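Local atomic coordinates of phosphotriesterase homology protein (Escherichia coli, PDB entry 1BF6), a protein that hydrolyses phosphorylated glyceryl acetates and some aromatic acetates and propionates, using two zinc ions per subunit. Residues A[45-50]-A[259-264]; A[80-85]-A[90-95]; A[247-250]-A[256-259]. All blocks are in the same frame, centred on the assembly; numbering follows the deposited sequence.

How the contacts relate
The three contacts belong to one TIM-barrel chain. Contacts 1 and 3 are neighbours, their centres about 11 Å apart, and share Y259, where the loop after strand 237-239 passes into helix 259-270. Contact 2 lies across the chain's centre from contact 1, about 33 Å between centres, and about 30 Å from contact 3; it belongs to the loop following strand 75-80. The Y82 side chain is about 12 Å from a zinc ion and that of H248 about 9 Å; in contact 1 the L261 side chain is about 8 Å from that of D279, which binds glucose.

Contact 1. Residues A[45-50]-A[259-264]; sequences RGVRNV and YLLTTF
L261 reaches from the first turn of helix 259-270 to the start of strand 47-52, where its CD1 is held between R45 and V47. CG of L261 lies beside the backbone N (chi1 -61°), and CD1 continues outward, anti to CA, so that this one methyl makes the closest contacts: 3.3 Å to R45 CB and 3.5 Å to V47 CG2, both close for carbon atoms. Of the two V47 branches, CG2 is the one that touches the helix. R45 and L261 run past one another in opposite directions, CB of R45 lying 4.0 Å from CB of L261. A bend at chi2 (-74°) then carries the arginine chain across T262 at roughly a right angle, with NE 3.7 Å from T262 CG2. This methyl meets the guanidinium itself, obliquely, in an apolar contact that gives the charge no partner within this pair of segments; R45 as a whole is exposed to solvent.

The hydrogen bond of T262 OG1 to D258 O probably helps to hold the rotamer that presents CG2 to the arginine. The helix widens here into a pi-type turn, Y259 O accepting from both T263 N and F264 N. On the other segment, G46 with positive phi is the C-prime residue of a Schellman motif closing helix 32-44. The contact thus joins that helix-to-strand link to helix 259-270, while V47 also packs on Y7 and L9 of strand 7-12 and L261 on L282 of helix 275-289.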
loop_
_atom_site.group_PDB
_atom_site.type_symbol
_atom_site.label_atom_id
_atom_site.label_comp_id
_atom_site.label_asym_id
_atom_site.label_seq_id
_atom_site.Cartn_x
_atom_site.Cartn_y
_atom_site.Cartn_z
ATOM N N ARG A 45 -4.242 14.563 13.324
ATOM C CA ARG A 45 -5.279 13.558 13.540
ATOM C C ARG A 45 -4.713 12.241 14.092
ATOM O O ARG A 45 -5.373 11.200 14.011
ATOM C CB ARG A 45 -6.027 13.255 12.242
ATOM C CG ARG A 45 -6.593 14.447 11.519
ATOM C CD ARG A 45 -7.819 15.018 12.197
ATOM N NE ARG A 45 -8.301 16.154 11.421
ATOM C CZ ARG A 45 -8.794 17.271 11.938
ATOM N NH1 ARG A 45 -8.895 17.422 13.255
ATOM N NH2 ARG A 45 -9.129 18.265 11.132
ATOM N N GLY A 46 -3.478 12.286 14.582
ATOM C CA GLY A 46 -2.863 11.109 15.185
ATOM C C GLY A 46 -2.046 10.168 14.318
ATOM O O GLY A 46 -1.582 9.125 14.797
ATOM N N VAL A 47 -1.900 10.497 13.040
ATOM C CA VAL A 47 -1.115 9.656 12.135
ATOM C C VAL A 47 0.360 9.896 12.376
ATOM O O VAL A 47 0.804 11.046 12.472
ATOM C CB VAL A 47 -1.440 9.947 10.642
ATOM C CG1 VAL A 47 -0.507 9.114 9.714
ATOM C CG2 VAL A 47 -2.902 9.599 10.353
ATOM N N ARG A 48 1.131 8.814 12.459
ATOM C CA ARG A 48 2.565 8.933 12.672
ATOM C C ARG A 48 3.390 8.236 11.572
ATOM O O ARG A 48 4.531 8.617 11.333
ATOM C CB ARG A 48 2.949 8.394 14.060
ATOM C CG ARG A 48 2.417 9.237 15.219
ATOM C CD ARG A 48 3.091 10.605 15.234
ATOM N NE ARG A 48 2.615 11.463 16.322
ATOM C CZ ARG A 48 1.605 12.328 16.224
ATOM N NH1 ARG A 48 0.934 12.472 15.086
ATOM N NH2 ARG A 48 1.257 13.045 17.279
ATOM N N ASN A 49 2.779 7.269 10.886
ATOM C CA ASN A 49 3.458 6.499 9.824
ATOM C C ASN A 49 2.674 6.404 8.517
ATOM O O ASN A 49 1.454 6.252 8.524
ATOM C CB ASN A 49 3.711 5.057 10.293
ATOM C CG ASN A 49 4.189 4.983 11.729
ATOM O OD1 ASN A 49 5.336 5.302 12.033
ATOM N ND2 ASN A 49 3.289 4.597 12.625
ATOM N N VAL A 50 3.405 6.385 7.402
ATOM C CA VAL A 50 2.811 6.242 6.071
ATOM C C VAL A 50 3.680 5.226 5.338
ATOM O O VAL A 50 4.887 5.417 5.268
ATOM C CB VAL A 50 2.829 7.569 5.237
ATOM C CG1 VAL A 50 2.361 7.287 3.799
ATOM C CG2 VAL A 50 1.892 8.616 5.869
ATOM N N TYR A 259 -8.596 12.776 4.532
ATOM C CA TYR A 259 -10.013 12.544 4.263
ATOM C C TYR A 259 -10.420 11.294 5.045
ATOM O O TYR A 259 -11.560 11.160 5.480
ATOM C CB TYR A 259 -10.234 12.303 2.766
ATOM C CG TYR A 259 -11.636 11.928 2.380
ATOM C CD1 TYR A 259 -12.052 10.593 2.356
ATOM C CD2 TYR A 259 -12.545 12.905 1.985
ATOM C CE1 TYR A 259 -13.342 10.247 1.940
ATOM C CE2 TYR A 259 -13.826 12.571 1.566
ATOM C CZ TYR A 259 -14.216 11.248 1.547
ATOM O OH TYR A 259 -15.485 10.941 1.129
ATOM N N LEU A 260 -9.469 10.376 5.211
ATOM C CA LEU A 260 -9.718 9.140 5.942
ATOM C C LEU A 260 -10.200 9.452 7.357
ATOM O O LEU A 260 -11.136 8.826 7.849
ATOM C CB LEU A 260 -8.424 8.312 6.023
ATOM C CG LEU A 260 -8.481 6.983 6.781
ATOM C CD1 LEU A 260 -9.393 6.009 6.070
ATOM C CD2 LEU A 260 -7.074 6.396 6.902
ATOM N N LEU A 261 -9.581 10.449 7.979
ATOM C CA LEU A 261 -9.910 10.816 9.356
ATOM C C LEU A 261 -10.966 11.912 9.516
ATOM O O LEU A 261 -11.731 11.908 10.487
ATOM C CB LEU A 261 -8.618 11.178 10.102
ATOM C CG LEU A 261 -7.632 9.993 10.168
ATOM C CD1 LEU A 261 -6.254 10.430 10.589
ATOM C CD2 LEU A 261 -8.175 8.909 11.092
ATOM N N THR A 262 -11.020 12.837 8.562
ATOM C CA THR A 262 -11.987 13.936 8.626
ATOM C C THR A 262 -13.354 13.517 8.109
ATOM O O THR A 262 -14.377 14.058 8.542
ATOM C CB THR A 262 -11.526 15.166 7.808
ATOM O OG1 THR A 262 -11.480 14.825 6.416
ATOM C CG2 THR A 262 -10.159 15.649 8.270
ATOM N N THR A 263 -13.385 12.504 7.242
ATOM C CA THR A 263 -14.638 12.066 6.650
ATOM C C THR A 263 -15.007 10.587 6.723
ATOM O O THR A 263 -16.089 10.254 7.193
ATOM C CB THR A 263 -14.713 12.527 5.161
ATOM O OG1 THR A 263 -14.445 13.930 5.081
ATOM C CG2 THR A 263 -16.057 12.219 4.555
ATOM N N PHE A 264 -14.128 9.695 6.257
ATOM C CA PHE A 264 -14.457 8.274 6.244
ATOM C C PHE A 264 -14.634 7.628 7.620
ATOM O O PHE A 264 -15.644 6.972 7.858
ATOM C CB PHE A 264 -13.438 7.475 5.424
ATOM C CG PHE A 264 -13.855 6.045 5.187
ATOM C CD1 PHE A 264 -14.792 5.733 4.211
ATOM C CD2 PHE A 264 -13.324 5.006 5.961
ATOM C CE1 PHE A 264 -15.203 4.412 4.003
ATOM C CE2 PHE A 264 -13.732 3.690 5.754
ATOM C CZ PHE A 264 -14.670 3.395 4.778
#

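Contact 2. Residues A[80-85]-A[90-95]; sequences TGYYQD and EHVATR
With CG of Y82 beside its backbone N (chi1 -79°) and the ring of H91 tucked between backbone N and carbonyl carbon (chi1 69°), the phenol and imidazole meet rim to rim, their planes almost perpendicular at 86°. H91 NE2 donates to Y82 OH over 2.8 Å, and the oxygen lies in the imidazole plane. Y82 OH is also hydrogen-bonded to E103 OE1, so two hydrogen bonds hold the hydroxyl, which probably gives its own proton to the carboxylate. Closer to the backbone, V92 CG2 comes obliquely against the phenol ring, 3.3 Å from Y82 CD2. R95, just after the short, weakly bonded helix 91-94, folds back and lays its guanidinium across one face of the H91 ring, CZ of R95 standing 3.4 Å above that plane, which helps fix the imidazole's rotation. A phenylalanine at Y82 would keep the packing on V92 but would probably leave the NE2 proton of H91 and the carboxylate of E103 without their shared partner. The contact joins helix 91-94 to the loop after strand 75-80; Y82 and V92 both pack on V139 of helix 134-150, and L100 of helix 97-109 touches Y82 and R95.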
loop_
_atom_site.group_PDB
_atom_site.type_symbol
_atom_site.label_atom_id
_atom_site.label_comp_id
_atom_site.label_asym_id
_atom_site.label_seq_id
_atom_site.Cartn_x
_atom_site.Cartn_y
_atom_site.Cartn_z
ATOM N N THR A 80 10.351 -1.524 -2.134
ATOM C CA THR A 80 11.173 -2.033 -3.239
ATOM C C THR A 80 10.345 -3.066 -3.995
ATOM O O THR A 80 9.575 -3.823 -3.390
ATOM C CB THR A 80 12.513 -2.700 -2.765
ATOM O OG1 THR A 80 13.221 -3.179 -3.921
ATOM C CG2 THR A 80 12.259 -3.879 -1.827
ATOM N N GLY A 81 10.466 -3.080 -5.323
ATOM C CA GLY A 81 9.726 -4.057 -6.106
ATOM C C GLY A 81 9.471 -3.622 -7.537
ATOM O O GLY A 81 10.134 -2.719 -8.046
ATOM N N TYR A 82 8.562 -4.325 -8.197
ATOM C CA TYR A 82 8.156 -4.014 -9.568
ATOM C C TYR A 82 6.628 -3.980 -9.578
ATOM O O TYR A 82 5.967 -4.803 -8.931
ATOM C CB TYR A 82 8.731 -5.021 -10.573
ATOM C CG TYR A 82 10.190 -4.743 -10.899
ATOM C CD1 TYR A 82 11.220 -5.287 -10.121
ATOM C CD2 TYR A 82 10.542 -3.902 -11.964
ATOM C CE1 TYR A 82 12.556 -4.997 -10.390
ATOM C CE2 TYR A 82 11.877 -3.606 -12.246
ATOM C CZ TYR A 82 12.882 -4.154 -11.453
ATOM O OH TYR A 82 14.199 -3.822 -11.692
ATOM N N TYR A 83 6.081 -3.027 -10.329
ATOM C CA TYR A 83 4.643 -2.764 -10.392
ATOM C C TYR A 83 3.703 -3.794 -11.027
ATOM O O TYR A 83 3.139 -4.626 -10.328
ATOM C CB TYR A 83 4.454 -1.370 -10.989
ATOM C CG TYR A 83 3.079 -0.761 -10.819
ATOM C CD1 TYR A 83 2.241 -1.139 -9.774
ATOM C CD2 TYR A 83 2.622 0.198 -11.723
ATOM C CE1 TYR A 83 0.977 -0.579 -9.638
ATOM C CE2 TYR A 83 1.372 0.766 -11.596
ATOM C CZ TYR A 83 0.549 0.373 -10.558
ATOM O OH TYR A 83 -0.709 0.919 -10.480
ATOM N N GLN A 84 3.419 -3.657 -12.318
ATOM C CA GLN A 84 2.559 -4.599 -13.027
ATOM C C GLN A 84 3.010 -4.655 -14.485
ATOM O O GLN A 84 3.800 -3.815 -14.931
ATOM C CB GLN A 84 1.073 -4.245 -12.920
ATOM C CG GLN A 84 0.732 -2.838 -13.313
ATOM C CD GLN A 84 -0.756 -2.611 -13.331
ATOM O OE1 GLN A 84 -1.492 -3.310 -14.023
ATOM N NE2 GLN A 84 -1.213 -1.627 -12.567
ATOM N N ASP A 85 2.505 -5.651 -15.197
ATOM C CA ASP A 85 2.888 -5.904 -16.583
ATOM C C ASP A 85 3.038 -4.704 -17.510
ATOM O O ASP A 85 4.120 -4.474 -18.064
ATOM C CB ASP A 85 1.977 -6.945 -17.213
ATOM C CG ASP A 85 2.642 -7.640 -18.371
ATOM O OD1 ASP A 85 3.422 -8.590 -18.127
ATOM O OD2 ASP A 85 2.443 -7.197 -19.520
ATOM N N GLU A 90 11.894 -2.859 -19.593
ATOM C CA GLU A 90 12.275 -3.987 -20.453
ATOM C C GLU A 90 13.046 -5.080 -19.715
ATOM O O GLU A 90 12.829 -6.268 -19.948
ATOM C CB GLU A 90 13.144 -3.492 -21.622
ATOM C CG GLU A 90 12.505 -2.399 -22.491
ATOM C CD GLU A 90 11.334 -2.900 -23.333
ATOM O OE1 GLU A 90 11.078 -4.130 -23.347
ATOM O OE2 GLU A 90 10.675 -2.057 -23.996
ATOM N N HIS A 91 13.926 -4.665 -18.807
ATOM C CA HIS A 91 14.766 -5.599 -18.058
ATOM C C HIS A 91 14.094 -6.604 -17.121
ATOM O O HIS A 91 14.755 -7.513 -16.609
ATOM C CB HIS A 91 15.924 -4.863 -17.367
ATOM C CG HIS A 91 15.513 -3.973 -16.231
ATOM N ND1 HIS A 91 15.633 -2.601 -16.284
ATOM C CD2 HIS A 91 15.094 -4.263 -14.973
ATOM C CE1 HIS A 91 15.322 -2.085 -15.108
ATOM N NE2 HIS A 91 14.992 -3.073 -14.295
ATOM N N VAL A 92 12.795 -6.444 -16.867
ATOM C CA VAL A 92 12.121 -7.422 -16.024
ATOM C C VAL A 92 12.088 -8.759 -16.786
ATOM O O VAL A 92 12.210 -9.830 -16.190
ATOM C CB VAL A 92 10.693 -6.971 -15.626
ATOM C CG1 VAL A 92 9.951 -8.110 -14.926
ATOM C CG2 VAL A 92 10.786 -5.755 -14.718
ATOM N N ALA A 93 11.976 -8.693 -18.111
ATOM C CA ALA A 93 11.949 -9.908 -18.922
ATOM C C ALA A 93 13.345 -10.504 -19.150
ATOM O O ALA A 93 13.503 -11.721 -19.143
ATOM C CB ALA A 93 11.269 -9.643 -20.267
ATOM N N THR A 94 14.346 -9.641 -19.320
ATOM C CA THR A 94 15.711 -10.084 -19.598
ATOM C C THR A 94 16.560 -10.478 -18.398
ATOM O O THR A 94 17.505 -11.261 -18.534
ATOM C CB THR A 94 16.469 -9.073 -20.466
ATOM O OG1 THR A 94 16.606 -7.826 -19.773
ATOM C CG2 THR A 94 15.735 -8.868 -21.787
ATOM N N ARG A 95 16.253 -9.927 -17.224
ATOM C CA ARG A 95 16.993 -10.319 -16.024
ATOM C C ARG A 95 16.386 -11.627 -15.508
ATOM O O ARG A 95 15.256 -11.983 -15.861
ATOM C CB ARG A 95 16.922 -9.230 -14.949
ATOM C CG ARG A 95 17.771 -8.030 -15.283
ATOM C CD ARG A 95 17.675 -6.952 -14.252
ATOM N NE ARG A 95 18.308 -5.730 -14.730
ATOM C CZ ARG A 95 18.358 -4.591 -14.049
ATOM N NH1 ARG A 95 17.815 -4.506 -12.839
ATOM N NH2 ARG A 95 18.923 -3.523 -14.593
#

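Contact 3. Residues A[247-250]-A[256-259]; sequences SHLK and GYDY
G256 opens a type I beta turn, G256 to Y259, that leads into helix 259-270, and its backbone closes on H248 within the long loop following strand 237-239 of the TIM barrel. The main-chain link is short and fairly straight: G256 N donates to H248 O over 2.7 Å, at an N-H...O angle of 157°, approaching nearly along the C=O axis. G256 has positive phi, and K250 lies close beside it, its CG 3.7 Å from G256 N; a beta carbon there would run into that methylene.

The apolar part joins L249 and Y257, whose side chains lie side by side and point the same way, with L249 CD2 3.9 Å from Y257 CE1. Both also pack on I35 of helix 32-44 and on L29. The phenol OH of Y257 is hydrogen-bonded to the backbone O of H13, a zinc ligand, and the Y257 side chain is about 6 Å from that of H13, which places this packing close to the metal site.

Charge completes the contact. K250, its chain bent at chi3 and chi4, crosses D258 at about a right angle and forms a salt bridge; the same ammonium group also pairs with D41 and E38 of helix 32-44, so three carboxylates probably share its charge and tie the loop to that helix. At the D258 carboxylate, K250 NZ stands 3.0 Å from OD1 and about 50° out of the carboxylate plane.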
loop_
_atom_site.group_PDB
_atom_site.type_symbol
_atom_site.label_atom_id
_atom_site.label_comp_id
_atom_site.label_asym_id
_atom_site.label_seq_id
_atom_site.Cartn_x
_atom_site.Cartn_y
_atom_site.Cartn_z
ATOM N N SER A 247 -4.467 16.088 -8.360
ATOM C CA SER A 247 -5.867 16.464 -8.183
ATOM C C SER A 247 -6.503 15.879 -6.920
ATOM O O SER A 247 -7.618 16.252 -6.548
ATOM C CB SER A 247 -6.696 16.125 -9.434
ATOM O OG SER A 247 -6.720 14.739 -9.725
ATOM N N HIS A 248 -5.796 14.953 -6.272
ATOM C CA HIS A 248 -6.272 14.349 -5.024
ATOM C C HIS A 248 -5.912 15.247 -3.824
ATOM O O HIS A 248 -6.516 15.140 -2.756
ATOM C CB HIS A 248 -5.648 12.955 -4.814
ATOM C CG HIS A 248 -6.094 11.919 -5.802
ATOM N ND1 HIS A 248 -5.342 10.798 -6.092
ATOM C CD2 HIS A 248 -7.229 11.806 -6.532
ATOM C CE1 HIS A 248 -5.996 10.037 -6.950
ATOM N NE2 HIS A 248 -7.144 10.626 -7.234
ATOM N N LEU A 249 -4.906 16.098 -4.001
ATOM C CA LEU A 249 -4.437 17.004 -2.960
ATOM C C LEU A 249 -5.444 18.133 -2.704
ATOM O O LEU A 249 -6.093 18.612 -3.627
ATOM C CB LEU A 249 -3.081 17.590 -3.349
ATOM C CG LEU A 249 -1.970 16.573 -3.691
ATOM C CD1 LEU A 249 -0.662 17.323 -3.934
ATOM C CD2 LEU A 249 -1.810 15.548 -2.575
ATOM N N LYS A 250 -5.588 18.525 -1.441
ATOM C CA LYS A 250 -6.532 19.583 -1.068
ATOM C C LYS A 250 -6.234 20.921 -1.754
ATOM O O LYS A 250 -7.157 21.603 -2.195
ATOM C CB LYS A 250 -6.604 19.742 0.463
ATOM C CG LYS A 250 -7.152 18.493 1.172
ATOM C CD LYS A 250 -7.634 18.754 2.594
ATOM C CE LYS A 250 -6.510 19.120 3.536
ATOM N NZ LYS A 250 -5.627 17.957 3.828
ATOM N N GLY A 256 -7.506 15.081 -0.204
ATOM C CA GLY A 256 -6.351 14.884 0.666
ATOM C C GLY A 256 -6.271 13.551 1.412
ATOM O O GLY A 256 -7.251 12.780 1.482
ATOM N N TYR A 257 -5.090 13.285 1.973
ATOM C CA TYR A 257 -4.843 12.058 2.736
ATOM C C TYR A 257 -5.699 11.980 3.996
ATOM O O TYR A 257 -6.235 10.917 4.320
ATOM C CB TYR A 257 -3.374 11.959 3.158
ATOM C CG TYR A 257 -2.385 11.954 2.020
ATOM C CD1 TYR A 257 -1.972 13.144 1.435
ATOM C CD2 TYR A 257 -1.848 10.754 1.539
ATOM C CE1 TYR A 257 -1.062 13.154 0.407
ATOM C CE2 TYR A 257 -0.923 10.748 0.501
ATOM C CZ TYR A 257 -0.536 11.956 -0.059
ATOM O OH TYR A 257 0.370 11.986 -1.086
ATOM N N ASP A 258 -5.841 13.107 4.694
ATOM C CA ASP A 258 -6.628 13.132 5.930
ATOM C C ASP A 258 -8.135 12.972 5.767
ATOM O O ASP A 258 -8.868 13.048 6.745
ATOM C CB ASP A 258 -6.285 14.352 6.795
ATOM C CG ASP A 258 -6.779 15.679 6.208
ATOM O OD1 ASP A 258 -7.266 15.733 5.055
ATOM O OD2 ASP A 258 -6.654 16.687 6.929
ATOM N N TYR A 259 -8.596 12.776 4.532
ATOM C CA TYR A 259 -10.013 12.544 4.263
ATOM C C TYR A 259 -10.420 11.294 5.045
ATOM O O TYR A 259 -11.560 11.160 5.480
ATOM C CB TYR A 259 -10.234 12.303 2.766
ATOM C CG TYR A 259 -11.636 11.928 2.380
ATOM C CD1 TYR A 259 -12.052 10.593 2.356
ATOM C CD2 TYR A 259 -12.545 12.905 1.985
ATOM C CE1 TYR A 259 -13.342 10.247 1.940
ATOM C CE2 TYR A 259 -13.826 12.571 1.566
ATOM C CZ TYR A 259 -14.216 11.248 1.547
ATOM O OH TYR A 259 -15.485 10.941 1.129
#